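Local structure of CD180 antigen (Mus musculus, 3T6Q) at residues S536-P540 against S564-F568; Q556-T562 against D584-P590; Q549-R555 against K578-D584; L543-S547 against Y567-W571. The protein may cooperate with MD-1 and TLR4 in the innate immune response of B cells to bacterial lipopolysaccharide, leading to NF-kappa-B activation. All blocks are in the same frame, centred on the assembly; numbering follows the deposited sequence.

Contact 1: residues S536-P540 against S564-F568; sequences SIILP and SNIYF
Asn565 does the polar work between the loop 536-540 and the start of helix 566-574. Its OD1 accepts the backbone N-H of Ile538 at 3.1 Å between N and OD1; the bond is fairly straight at 161°, although the donor is tilted from the plane of the carbonyl. At the other end of the amide, ND2 donates to the backbone O of Asp560, so the group is held at both ends. One water extends the network: it donates to Ile538 O (2.7 Å) and to Asn565 OD1, and accepts from Phe568 N, a first-turn N-H that the helix itself cannot pair.

The remaining contacts are apolar. CD1 of Ile538 sits over one face of the Phe568 ring, 3.7 Å from the ring centroid and 15° off its normal, a CH-pi contact. With CG of Phe568 anti to its backbone N (chi1 174°), the ring is laid against the end of Ile538, whose long branch carries CD1 out over the face. Further out, Pro540 CG rests obliquely against Tyr567 CD2 at 3.6 Å, while Ile537 CD1 meets Ser564 CB at 3.8 Å.

A loop with no regular structure thus borrows backbone partners from an asparagine and a water, which implies that the last annotated repeat, LRR 19, is tied to the C-terminal cap by directional bonds as well as by apolar packing.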
loop_
_atom_site.group_PDB
_atom_site.type_symbol
_atom_site.label_atom_id
_atom_site.label_comp_id
_atom_site.label_asym_id
_atom_site.label_seq_id
_atom_site.Cartn_x
_atom_site.Cartn_y
_atom_site.Cartn_z
ATOM N N SER A 536 44.126 37.831 14.636
ATOM C CA SER A 536 43.520 38.580 15.758
ATOM C C SER A 536 43.461 40.059 15.464
ATOM O O SER A 536 42.387 40.649 15.356
ATOM C CB SER A 536 44.249 38.302 17.091
ATOM O OG SER A 536 45.668 38.484 16.941
ATOM N N ILE A 537 44.645 40.650 15.334
ATOM C CA ILE A 537 44.802 42.054 15.001
ATOM C C ILE A 537 45.273 42.177 13.551
ATOM O O ILE A 537 46.186 41.465 13.170
ATOM C CB ILE A 537 45.878 42.709 15.946
ATOM C CG1 ILE A 537 45.306 42.721 17.364
ATOM C CG2 ILE A 537 46.233 44.127 15.465
ATOM C CD1 ILE A 537 46.102 43.533 18.376
ATOM N N ILE A 538 44.648 43.093 12.778
ATOM C CA ILE A 538 45.041 43.398 11.398
ATOM C C ILE A 538 45.404 44.880 11.348
ATOM O O ILE A 538 44.535 45.738 11.345
ATOM C CB ILE A 538 43.891 43.063 10.407
ATOM C CG1 ILE A 538 43.541 41.575 10.537
ATOM C CG2 ILE A 538 44.249 43.398 8.941
ATOM C CD1 ILE A 538 42.235 41.231 9.833
ATOM N N LEU A 539 46.692 45.162 11.272
ATOM C CA LEU A 539 47.150 46.551 11.383
ATOM C C LEU A 539 46.795 47.314 10.133
ATOM O O LEU A 539 46.570 46.687 9.075
ATOM C CB LEU A 539 48.644 46.610 11.679
ATOM C CG LEU A 539 48.974 46.182 13.123
ATOM C CD1 LEU A 539 50.467 45.995 13.241
ATOM C CD2 LEU A 539 48.482 47.182 14.179
ATOM N N PRO A 540 46.728 48.668 10.243
ATOM C CA PRO A 540 46.272 49.514 9.140
ATOM C C PRO A 540 46.992 49.264 7.836
ATOM O O PRO A 540 46.342 49.314 6.802
ATOM C CB PRO A 540 46.550 50.966 9.623
ATOM C CG PRO A 540 46.921 50.866 11.068
ATOM C CD PRO A 540 46.878 49.432 11.510
ATOM N N SER A 564 43.266 48.345 20.179
ATOM C CA SER A 564 44.469 47.925 19.474
ATOM C C SER A 564 44.097 47.518 18.025
ATOM O O SER A 564 44.959 47.470 17.145
ATOM C CB SER A 564 45.168 46.745 20.181
ATOM O OG SER A 564 45.501 47.041 21.537
ATOM N N ASN A 565 42.823 47.205 17.809
ATOM C CA ASN A 565 42.360 46.827 16.464
ATOM C C ASN A 565 41.392 47.832 15.778
ATOM O O ASN A 565 40.709 47.438 14.809
ATOM C CB ASN A 565 41.740 45.421 16.524
ATOM C CG ASN A 565 41.917 44.613 15.211
ATOM O OD1 ASN A 565 42.761 44.938 14.358
ATOM N ND2 ASN A 565 41.131 43.526 15.067
ATOM N N ILE A 566 41.326 49.102 16.237
ATOM C CA ILE A 566 40.231 50.009 15.754
ATOM C C ILE A 566 40.221 50.222 14.266
ATOM O O ILE A 566 39.145 50.297 13.714
ATOM C CB ILE A 566 40.172 51.495 16.263
ATOM C CG1 ILE A 566 41.392 51.910 17.024
ATOM C CG2 ILE A 566 38.790 51.847 16.829
ATOM C CD1 ILE A 566 42.526 52.192 16.096
ATOM N N TYR A 567 41.393 50.349 13.639
ATOM C CA TYR A 567 41.480 50.584 12.182
ATOM C C TYR A 567 40.829 49.461 11.369
ATOM O O TYR A 567 40.058 49.721 10.427
ATOM C CB TYR A 567 42.914 50.859 11.735
ATOM C CG TYR A 567 43.391 52.192 12.268
ATOM C CD1 TYR A 567 42.787 53.381 11.844
ATOM C CD2 TYR A 567 44.376 52.262 13.235
ATOM C CE1 TYR A 567 43.185 54.606 12.349
ATOM C CE2 TYR A 567 44.790 53.483 13.746
ATOM C CZ TYR A 567 44.189 54.648 13.302
ATOM O OH TYR A 567 44.595 55.865 13.808
ATOM N N PHE A 568 41.085 48.219 11.762
ATOM C CA PHE A 568 40.374 47.118 11.145
ATOM C C PHE A 568 38.868 47.145 11.439
ATOM O O PHE A 568 38.065 46.910 10.537
ATOM C CB PHE A 568 40.981 45.744 11.528
ATOM C CG PHE A 568 40.179 44.581 11.007
ATOM C CD1 PHE A 568 39.457 43.773 11.860
ATOM C CD2 PHE A 568 40.124 44.335 9.634
ATOM C CE1 PHE A 568 38.695 42.716 11.368
ATOM C CE2 PHE A 568 39.366 43.292 9.133
ATOM C CZ PHE A 568 38.651 42.481 9.996
HETATM O O HOH W 1 43.540 47.421 13.182
#

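Contact 2: residues Q556-T562 against D584-P590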
loop_
_atom_site.group_PDB
_atom_site.type_symbol
_atom_site.label_atom_id
_atom_site.label_comp_id
_atom_site.label_asym_id
_atom_site.label_seq_id
_atom_site.Cartn_x
_atom_site.Cartn_y
_atom_site.Cartn_z
ATOM N N GLN A 556 35.626 32.375 12.184
ATOM C CA GLN A 556 36.339 31.461 13.065
ATOM C C GLN A 556 37.817 31.852 13.221
ATOM O O GLN A 556 38.706 31.001 13.222
ATOM C CB GLN A 556 36.146 30.013 12.592
ATOM C CG GLN A 556 34.729 29.503 12.890
ATOM C CD GLN A 556 34.446 28.116 12.337
ATOM O OE1 GLN A 556 33.914 27.971 11.238
ATOM N NE2 GLN A 556 34.794 27.092 13.100
ATOM N N ASN A 557 38.059 33.161 13.288
ATOM C CA ASN A 557 39.365 33.655 13.764
ATOM C C ASN A 557 39.268 34.291 15.155
ATOM O O ASN A 557 38.212 34.829 15.508
ATOM C CB ASN A 557 39.952 34.634 12.754
ATOM C CG ASN A 557 40.599 33.915 11.602
ATOM O OD1 ASN A 557 41.753 33.517 11.691
ATOM N ND2 ASN A 557 39.837 33.698 10.521
ATOM N N PRO A 558 40.361 34.254 15.943
ATOM C CA PRO A 558 40.355 34.856 17.315
ATOM C C PRO A 558 40.444 36.387 17.266
ATOM O O PRO A 558 41.395 37.003 17.759
ATOM C CB PRO A 558 41.589 34.249 17.949
ATOM C CG PRO A 558 42.544 34.095 16.779
ATOM C CD PRO A 558 41.666 33.641 15.629
ATOM N N LEU A 559 39.450 36.999 16.662
ATOM C CA LEU A 559 39.532 38.399 16.296
ATOM C C LEU A 559 39.520 39.322 17.501
ATOM O O LEU A 559 38.779 39.102 18.466
ATOM C CB LEU A 559 38.420 38.767 15.316
ATOM C CG LEU A 559 38.689 38.238 13.893
ATOM C CD1 LEU A 559 37.408 38.205 13.056
ATOM C CD2 LEU A 559 39.782 39.050 13.179
ATOM N N ASP A 560 40.334 40.375 17.394
ATOM C CA ASP A 560 40.517 41.355 18.453
ATOM C C ASP A 560 39.522 42.516 18.300
ATOM O O ASP A 560 39.500 43.200 17.265
ATOM C CB ASP A 560 41.991 41.831 18.421
ATOM C CG ASP A 560 42.338 42.808 19.539
ATOM O OD1 ASP A 560 41.824 43.950 19.521
ATOM O OD2 ASP A 560 43.157 42.434 20.407
ATOM N N CYS A 561 38.688 42.706 19.327
ATOM C CA CYS A 561 37.742 43.831 19.369
ATOM C C CYS A 561 38.077 44.847 20.487
ATOM O O CYS A 561 37.204 45.261 21.258
ATOM C CB CYS A 561 36.291 43.344 19.491
ATOM S SG CYS A 561 35.799 42.296 18.087
ATOM N N THR A 562 39.341 45.267 20.512
ATOM C CA THR A 562 39.843 46.288 21.409
ATOM C C THR A 562 40.289 47.469 20.565
ATOM O O THR A 562 40.291 47.374 19.342
ATOM C CB THR A 562 41.051 45.752 22.210
ATOM O OG1 THR A 562 42.181 45.655 21.339
ATOM C CG2 THR A 562 40.750 44.393 22.821
ATOM N N ASP A 584 29.377 34.518 11.312
ATOM C CA ASP A 584 30.293 33.673 12.079
ATOM C C ASP A 584 31.677 34.312 12.255
ATOM O O ASP A 584 32.660 33.614 12.493
ATOM C CB ASP A 584 30.379 32.282 11.452
ATOM C CG ASP A 584 29.002 31.667 11.243
ATOM O OD1 ASP A 584 28.649 30.746 11.998
ATOM O OD2 ASP A 584 28.269 32.115 10.344
ATOM N N THR A 585 31.727 35.639 12.135
ATOM C CA THR A 585 32.964 36.414 12.309
ATOM C C THR A 585 32.820 37.203 13.623
ATOM O O THR A 585 32.213 38.261 13.659
ATOM C CB THR A 585 33.219 37.325 11.100
ATOM O OG1 THR A 585 33.197 36.509 9.930
ATOM C CG2 THR A 585 34.613 38.034 11.199
ATOM N N LEU A 586 33.387 36.632 14.686
ATOM C CA LEU A 586 33.080 37.009 16.062
ATOM C C LEU A 586 34.356 37.419 16.782
ATOM O O LEU A 586 35.456 36.953 16.431
ATOM C CB LEU A 586 32.442 35.822 16.808
ATOM C CG LEU A 586 31.371 34.968 16.094
ATOM C CD1 LEU A 586 30.937 33.753 16.918
ATOM C CD2 LEU A 586 30.172 35.812 15.721
ATOM N N CYS A 587 34.191 38.291 17.776
ATOM C CA CYS A 587 35.253 38.733 18.653
ATOM C C CYS A 587 35.688 37.572 19.554
ATOM O O CYS A 587 34.870 36.753 19.983
ATOM C CB CYS A 587 34.748 39.851 19.540
ATOM S SG CYS A 587 34.097 41.352 18.769
ATOM N N GLU A 588 36.978 37.515 19.846
ATOM C CA GLU A 588 37.499 36.584 20.826
ATOM C C GLU A 588 37.941 37.356 22.089
ATOM O O GLU A 588 37.921 36.819 23.192
ATOM C CB GLU A 588 38.643 35.773 20.238
ATOM C CG GLU A 588 39.430 34.907 21.196
ATOM C CD GLU A 588 38.590 33.825 21.871
ATOM O OE1 GLU A 588 39.043 33.262 22.894
ATOM O OE2 GLU A 588 37.481 33.546 21.395
ATOM N N ASN A 589 38.359 38.601 21.921
ATOM C CA ASN A 589 38.685 39.461 23.058
ATOM C C ASN A 589 38.120 40.847 22.803
ATOM O O ASN A 589 38.033 41.259 21.640
ATOM C CB ASN A 589 40.220 39.548 23.278
ATOM C CG ASN A 589 40.784 38.281 23.875
ATOM O OD1 ASN A 589 40.675 38.053 25.074
ATOM N ND2 ASN A 589 41.369 37.437 23.040
ATOM N N PRO A 590 37.753 41.586 23.877
ATOM C CA PRO A 590 37.810 41.231 25.317
ATOM C C PRO A 590 36.780 40.169 25.712
ATOM O O PRO A 590 35.821 39.950 24.976
ATOM C CB PRO A 590 37.478 42.567 26.015
ATOM C CG PRO A 590 36.730 43.383 25.011
ATOM C CD PRO A 590 37.335 42.984 23.681
HETATM O O HOH W 2 35.343 34.545 14.532
HETATM O O HOH W 3 36.252 34.577 17.640
HETATM O O HOH W 4 42.146 38.086 20.172
#
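Backbone O of Leu559 takes the N-H of Glu588 at 2.8 Å between O and N, in the carbonyl plane and almost straight at 175°. Two residues on, Cys561 N donates to Asn589 O, also at 2.8 Å, so the chains run side by side as a very short parallel pair in which Asp560 faces Asn589. The disulfide between Cys561 SG and Cys587 SG, with a chi3 of -90°, locks this pairing covalently. Disulfides are characteristic of the LRRCT module that caps leucine-rich repeat domains. Nearby, Leu559 CD1 presses on Thr585 CG2 at 3.4 Å, tighter than usual for two methyls; the hydroxyl of Thr585 is turned to Asp581 O instead. Pro558 packs its CA against Glu588 CB, whose carboxylate leads away from the contact. At the far end Pro590, after a cis peptide bond, lays CD 3.3 Å from Cys561 O. Asp560 shapes the turn there: its OD1 accepts Thr562 N from above the carboxylate plane, in an Asx turn, and Thr562 OG1 meets the syn lone pair of OD1. One water lies between Leu586 N, from which it accepts (2.9 Å), and Asn557 O; another, separately, donates to Pro558 O and accepts from Asn589 ND2.

Contact 3: residues Q549-R555 against K578-D584; sequences QRTINLR and KLEDTED
Ile552 and Lys578 begin the tightly packed part of this contact, where two strands pair in parallel: Ile552 N donates to Lys578 O at 2.8 Å, and Glu580 N returns a bond to Ile552 O at 2.9 Å. Inward from this pair, Leu579 CD2 reaches Leu554 CD1 at 4.2 Å, branched aliphatic side chains suited to the apolar interior. Lys578 stays extended as far as its last torsion, where a bend (chi4 -80°) brings NZ back to Gln549 O, almost in line with the carbonyl; Ser547 O also receives it.

The other side is polar but firmly bonded. Asn553 ND2 lies between two carboxylates, meeting the anti lone pair of Glu580 OE2 (2.8 Å) and also donating to Asp581 OD2, while Asn553 OD1 closes an Asx turn on Arg555 N. Tyr527 OH holds Glu580 OE2 as well. Asp581 OD2 is gripped from opposite faces of its plane, by Asn553 and by Arg555 NH1 (2.8 Å), a salt bridge at the guanidinium edge. In the conformer modelled here, Asp584 tentatively stacks on one guanidinium face. The looser part lies past the paired strands: Leu554 N stands 4.5 Å from Glu580 O, and a water bridges them.

Strand 579-580, from the LRRCT region, extends the parallel strands of the leucine-rich repeat solenoid by pairing with strand 551-553, and its flank offers carboxylates to Asn553 and Arg555 of the preceding segment.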
loop_
_atom_site.group_PDB
_atom_site.type_symbol
_atom_site.label_atom_id
_atom_site.label_comp_id
_atom_site.label_asym_id
_atom_site.label_seq_id
_atom_site.Cartn_x
_atom_site.Cartn_y
_atom_site.Cartn_z
ATOM N N GLN A 549 40.522 43.444 -2.731
ATOM C CA GLN A 549 39.903 42.149 -3.055
ATOM C C GLN A 549 38.393 42.206 -3.184
ATOM O O GLN A 549 37.760 43.173 -2.731
ATOM C CB GLN A 549 40.306 41.057 -2.002
ATOM C CG GLN A 549 41.788 41.058 -1.627
ATOM C CD GLN A 549 42.748 41.186 -2.813
ATOM O OE1 GLN A 549 43.904 41.579 -2.644
ATOM N NE2 GLN A 549 42.293 40.819 -3.998
ATOM N N ARG A 550 37.802 41.157 -3.759
ATOM C CA ARG A 550 36.359 41.118 -3.923
ATOM C C ARG A 550 35.627 40.489 -2.725
ATOM O O ARG A 550 34.565 40.964 -2.312
ATOM C CB ARG A 550 36.019 40.423 -5.266
ATOM C CG ARG A 550 34.724 39.607 -5.349
ATOM C CD ARG A 550 33.347 40.253 -5.499
ATOM N NE ARG A 550 33.260 41.499 -6.229
ATOM C CZ ARG A 550 32.231 41.907 -6.994
ATOM N NH1 ARG A 550 31.141 41.178 -7.248
ATOM N NH2 ARG A 550 32.315 43.093 -7.535
ATOM N N THR A 551 36.186 39.427 -2.155
ATOM C CA THR A 551 35.500 38.721 -1.081
ATOM C C THR A 551 36.565 38.121 -0.161
ATOM O O THR A 551 37.507 37.468 -0.647
ATOM C CB THR A 551 34.617 37.581 -1.655
ATOM O OG1 THR A 551 33.598 38.152 -2.461
ATOM C CG2 THR A 551 33.911 36.791 -0.548
ATOM N N ILE A 552 36.408 38.346 1.150
ATOM C CA ILE A 552 37.309 37.806 2.159
ATOM C C ILE A 552 36.449 37.101 3.202
ATOM O O ILE A 552 35.408 37.649 3.627
ATOM C CB ILE A 552 38.083 38.947 2.840
ATOM C CG1 ILE A 552 38.870 39.742 1.811
ATOM C CG2 ILE A 552 39.035 38.433 3.920
ATOM C CD1 ILE A 552 38.606 41.204 1.961
ATOM N N ASN A 553 36.879 35.909 3.604
ATOM C CA ASN A 553 36.231 35.146 4.675
ATOM C C ASN A 553 37.174 35.062 5.879
ATOM O O ASN A 553 38.234 34.433 5.806
ATOM C CB ASN A 553 35.834 33.734 4.198
ATOM C CG ASN A 553 34.859 33.032 5.146
ATOM O OD1 ASN A 553 34.924 33.207 6.368
ATOM N ND2 ASN A 553 33.978 32.189 4.588
ATOM N N LEU A 554 36.775 35.717 6.973
ATOM C CA LEU A 554 37.529 35.732 8.218
ATOM C C LEU A 554 36.782 35.043 9.355
ATOM O O LEU A 554 37.117 35.229 10.532
ATOM C CB LEU A 554 37.820 37.196 8.592
ATOM C CG LEU A 554 38.934 37.848 7.794
ATOM C CD1 LEU A 554 38.786 39.379 7.868
ATOM C CD2 LEU A 554 40.288 37.343 8.326
ATOM N N ARG A 555 35.765 34.241 9.029
ATOM C CA ARG A 555 35.048 33.514 10.077
ATOM C C ARG A 555 36.002 32.607 10.914
ATOM O O ARG A 555 37.071 32.174 10.430
ATOM C CB ARG A 555 33.907 32.690 9.438
ATOM C CG ARG A 555 34.374 31.386 8.828
ATOM C CD ARG A 555 33.190 30.684 8.178
ATOM N NE ARG A 555 32.371 30.062 9.196
ATOM C CZ ARG A 555 31.135 29.612 8.996
ATOM N NH1 ARG A 555 30.581 29.693 7.801
ATOM N NH2 ARG A 555 30.464 29.059 9.991
ATOM N N LYS A 578 32.459 43.285 1.013
ATOM C CA LYS A 578 33.641 42.456 0.702
ATOM C C LYS A 578 33.766 41.248 1.651
ATOM O O LYS A 578 34.721 40.497 1.564
ATOM C CB LYS A 578 34.935 43.279 0.728
ATOM C CG LYS A 578 34.981 44.439 -0.247
ATOM C CD LYS A 578 36.336 45.135 -0.208
ATOM C CE LYS A 578 36.292 46.326 -1.132
ATOM N NZ LYS A 578 36.475 45.841 -2.536
ATOM N N LEU A 579 32.805 41.039 2.541
ATOM C CA LEU A 579 32.984 40.024 3.580
ATOM C C LEU A 579 31.986 38.901 3.474
ATOM O O LEU A 579 30.799 39.151 3.309
ATOM C CB LEU A 579 32.982 40.650 5.003
ATOM C CG LEU A 579 34.191 41.577 5.305
ATOM C CD1 LEU A 579 33.853 42.603 6.369
ATOM C CD2 LEU A 579 35.424 40.787 5.715
ATOM N N GLU A 580 32.477 37.670 3.600
ATOM C CA GLU A 580 31.669 36.459 3.536
ATOM C C GLU A 580 31.544 35.813 4.931
ATOM O O GLU A 580 32.514 35.802 5.688
ATOM C CB GLU A 580 32.369 35.477 2.581
ATOM C CG GLU A 580 31.642 34.161 2.386
ATOM C CD GLU A 580 32.378 33.226 1.435
ATOM O OE1 GLU A 580 31.981 33.161 0.261
ATOM O OE2 GLU A 580 33.369 32.589 1.842
ATOM N N ASP A 581 30.374 35.247 5.253
ATOM C CA ASP A 581 30.135 34.620 6.565
ATOM C C ASP A 581 30.381 35.611 7.745
ATOM O O ASP A 581 30.958 35.216 8.778
ATOM C CB ASP A 581 31.007 33.353 6.724
ATOM C CG ASP A 581 30.577 32.225 5.772
ATOM O OD1 ASP A 581 29.490 32.355 5.201
ATOM O OD2 ASP A 581 31.307 31.227 5.577
ATOM N N THR A 582 29.964 36.874 7.582
ATOM C CA THR A 582 30.008 37.850 8.696
ATOM C C THR A 582 29.256 37.416 9.968
ATOM O O THR A 582 29.663 37.792 11.049
ATOM C CB THR A 582 29.530 39.253 8.306
ATOM O OG1 THR A 582 28.161 39.193 7.900
ATOM C CG2 THR A 582 30.388 39.797 7.193
ATOM N N GLU A 583 28.179 36.624 9.851
ATOM C CA GLU A 583 27.491 36.082 11.035
ATOM C C GLU A 583 28.306 35.066 11.883
ATOM O O GLU A 583 27.940 34.788 13.037
ATOM C CB GLU A 583 26.141 35.457 10.657
ATOM C CG GLU A 583 25.155 36.402 9.985
ATOM C CD GLU A 583 23.851 35.701 9.646
ATOM O OE1 GLU A 583 23.869 34.462 9.480
ATOM O OE2 GLU A 583 22.803 36.380 9.557
ATOM N N ASP A 584 29.377 34.518 11.312
ATOM C CA ASP A 584 30.293 33.673 12.079
ATOM C C ASP A 584 31.677 34.312 12.255
ATOM O O ASP A 584 32.660 33.614 12.493
ATOM C CB ASP A 584 30.379 32.282 11.452
ATOM C CG ASP A 584 29.002 31.667 11.243
ATOM O OD1 ASP A 584 28.649 30.746 11.998
ATOM O OD2 ASP A 584 28.269 32.115 10.344
HETATM O O HOH W 5 34.302 37.160 7.346
#

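Contact 4: residues L543-S547 against Y567-W571; sequences LPILS and YFLEW
The indole of Trp571 carries Leu543 CD2 and Leu546 CD1 over one face, and Ser547 OG at its edge. CD2 of Leu543 makes a CH-pi contact with the five-membered ring, 4.3 Å from its centroid. In the ring plane, NE1 donates to Ser547 OG at 2.9 Å along a straight path of 168°, so a polar ring atom brought into an apolar interface finds a partner, and the bond helps fix the rotation of the indole. CG of Trp571 stands anti to its backbone N (chi1 178°), which sends the ring across to the other helix. The Leu543 CD2 methyl that lies on the tryptophan also touches the edge of the Phe568 ring, 3.7 Å from CD2 of that residue, wedging leucine between two aromatics. Its other branch, CD1, ends 3.4 Å from Tyr567 O. Leu546 CB presses on Trp571 CZ2, also at 3.4 Å, a snug fit for the rim of the six-membered ring.

The two short helical segments run nearly parallel, 20° apart, yet their axes stay 11.4 Å from each other, a gap that large side chains must span. Strand 551-553 adjoins both, its Ile552 touching Leu546 on one helix and Trp571 on the other.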
loop_
_atom_site.group_PDB
_atom_site.type_symbol
_atom_site.label_atom_id
_atom_site.label_comp_id
_atom_site.label_asym_id
_atom_site.label_seq_id
_atom_site.Cartn_x
_atom_site.Cartn_y
_atom_site.Cartn_z
ATOM N N LEU A 543 45.244 46.922 5.487
ATOM C CA LEU A 543 43.865 47.192 5.078
ATOM C C LEU A 543 43.746 47.537 3.585
ATOM O O LEU A 543 42.760 47.143 2.949
ATOM C CB LEU A 543 43.219 48.271 5.960
ATOM C CG LEU A 543 43.165 47.877 7.446
ATOM C CD1 LEU A 543 42.647 49.087 8.261
ATOM C CD2 LEU A 543 42.257 46.663 7.629
ATOM N N PRO A 544 44.745 48.247 3.020
ATOM C CA PRO A 544 44.601 48.478 1.580
ATOM C C PRO A 544 44.631 47.168 0.788
ATOM O O PRO A 544 44.013 47.082 -0.289
ATOM C CB PRO A 544 45.796 49.371 1.238
ATOM C CG PRO A 544 46.176 50.023 2.527
ATOM C CD PRO A 544 45.886 48.991 3.586
ATOM N N ILE A 545 45.333 46.162 1.309
ATOM C CA ILE A 545 45.409 44.877 0.609
ATOM C C ILE A 545 44.025 44.230 0.607
ATOM O O ILE A 545 43.567 43.762 -0.432
ATOM C CB ILE A 545 46.482 43.932 1.188
ATOM C CG1 ILE A 545 47.866 44.581 1.004
ATOM C CG2 ILE A 545 46.397 42.539 0.513
ATOM C CD1 ILE A 545 48.966 43.976 1.845
ATOM N N LEU A 546 43.377 44.189 1.773
ATOM C CA LEU A 546 41.980 43.754 1.892
ATOM C C LEU A 546 40.990 44.520 0.987
ATOM O O LEU A 546 40.117 43.899 0.375
ATOM C CB LEU A 546 41.545 43.852 3.352
ATOM C CG LEU A 546 42.306 42.872 4.264
ATOM C CD1 LEU A 546 41.685 42.889 5.649
ATOM C CD2 LEU A 546 42.239 41.455 3.688
ATOM N N SER A 547 41.141 45.852 0.913
ATOM C CA SER A 547 40.263 46.696 0.085
ATOM C C SER A 547 40.307 46.344 -1.396
ATOM O O SER A 547 39.291 46.454 -2.072
ATOM C CB SER A 547 40.644 48.176 0.257
ATOM O OG SER A 547 40.163 48.624 1.506
ATOM N N TYR A 567 41.393 50.349 13.639
ATOM C CA TYR A 567 41.480 50.584 12.182
ATOM C C TYR A 567 40.829 49.461 11.369
ATOM O O TYR A 567 40.058 49.721 10.427
ATOM C CB TYR A 567 42.914 50.859 11.735
ATOM C CG TYR A 567 43.391 52.192 12.268
ATOM C CD1 TYR A 567 42.787 53.381 11.844
ATOM C CD2 TYR A 567 44.376 52.262 13.235
ATOM C CE1 TYR A 567 43.185 54.606 12.349
ATOM C CE2 TYR A 567 44.790 53.483 13.746
ATOM C CZ TYR A 567 44.189 54.648 13.302
ATOM O OH TYR A 567 44.595 55.865 13.808
ATOM N N PHE A 568 41.085 48.219 11.762
ATOM C CA PHE A 568 40.374 47.118 11.145
ATOM C C PHE A 568 38.868 47.145 11.439
ATOM O O PHE A 568 38.065 46.910 10.537
ATOM C CB PHE A 568 40.981 45.744 11.528
ATOM C CG PHE A 568 40.179 44.581 11.007
ATOM C CD1 PHE A 568 39.457 43.773 11.860
ATOM C CD2 PHE A 568 40.124 44.335 9.634
ATOM C CE1 PHE A 568 38.695 42.716 11.368
ATOM C CE2 PHE A 568 39.366 43.292 9.133
ATOM C CZ PHE A 568 38.651 42.481 9.996
ATOM N N LEU A 569 38.487 47.371 12.702
ATOM C CA LEU A 569 37.080 47.416 13.101
ATOM C C LEU A 569 36.252 48.445 12.307
ATOM O O LEU A 569 35.144 48.146 11.865
ATOM C CB LEU A 569 36.939 47.653 14.615
ATOM C CG LEU A 569 37.509 46.538 15.500
ATOM C CD1 LEU A 569 37.605 46.976 16.964
ATOM C CD2 LEU A 569 36.694 45.257 15.349
ATOM N N GLU A 570 36.809 49.633 12.128
ATOM C CA GLU A 570 36.201 50.692 11.299
ATOM C C GLU A 570 36.084 50.248 9.814
ATOM O O GLU A 570 35.022 50.387 9.186
ATOM C CB GLU A 570 37.025 51.978 11.423
ATOM C CG GLU A 570 36.734 52.724 12.741
ATOM C CD GLU A 570 37.664 53.911 13.031
ATOM O OE1 GLU A 570 38.387 54.374 12.127
ATOM O OE2 GLU A 570 37.675 54.390 14.187
ATOM N N TRP A 571 37.171 49.682 9.293
ATOM C CA TRP A 571 37.219 49.136 7.937
ATOM C C TRP A 571 36.144 48.107 7.753
ATOM O O TRP A 571 35.464 48.100 6.705
ATOM C CB TRP A 571 38.610 48.556 7.634
ATOM C CG TRP A 571 38.749 47.928 6.266
ATOM C CD1 TRP A 571 39.279 48.508 5.127
ATOM C CD2 TRP A 571 38.361 46.565 5.859
ATOM N NE1 TRP A 571 39.239 47.638 4.075
ATOM C CE2 TRP A 571 38.683 46.461 4.438
ATOM C CE3 TRP A 571 37.766 45.489 6.492
ATOM C CZ2 TRP A 571 38.448 45.296 3.706
ATOM C CZ3 TRP A 571 37.517 44.315 5.739
ATOM C CH2 TRP A 571 37.850 44.235 4.377
#

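How the contacts relate
Contacts 1, 3 and 4 join the last repeat and the strand after it to the LRRCT cap, whereas contact 2 is internal to the cap region. Contacts 1 and 4 share Tyr567 and Phe568 on helix 566-574, which meets first a loop and then helix 543-547; their centres lie about 8 Å apart. Contacts 2 and 3 are both parallel strand pairings and share Asp584, but the first is secured by a disulfide and the second by side-chain hydrogen bonds and salt bridges beside the backbone pairing. Contact 4 is the most apolar. Buried side chains link the contacts, Leu554 and Leu559 packing on Phe568 and Ile552 on Trp571, while Pro540, Tyr567 and Gln556 are exposed.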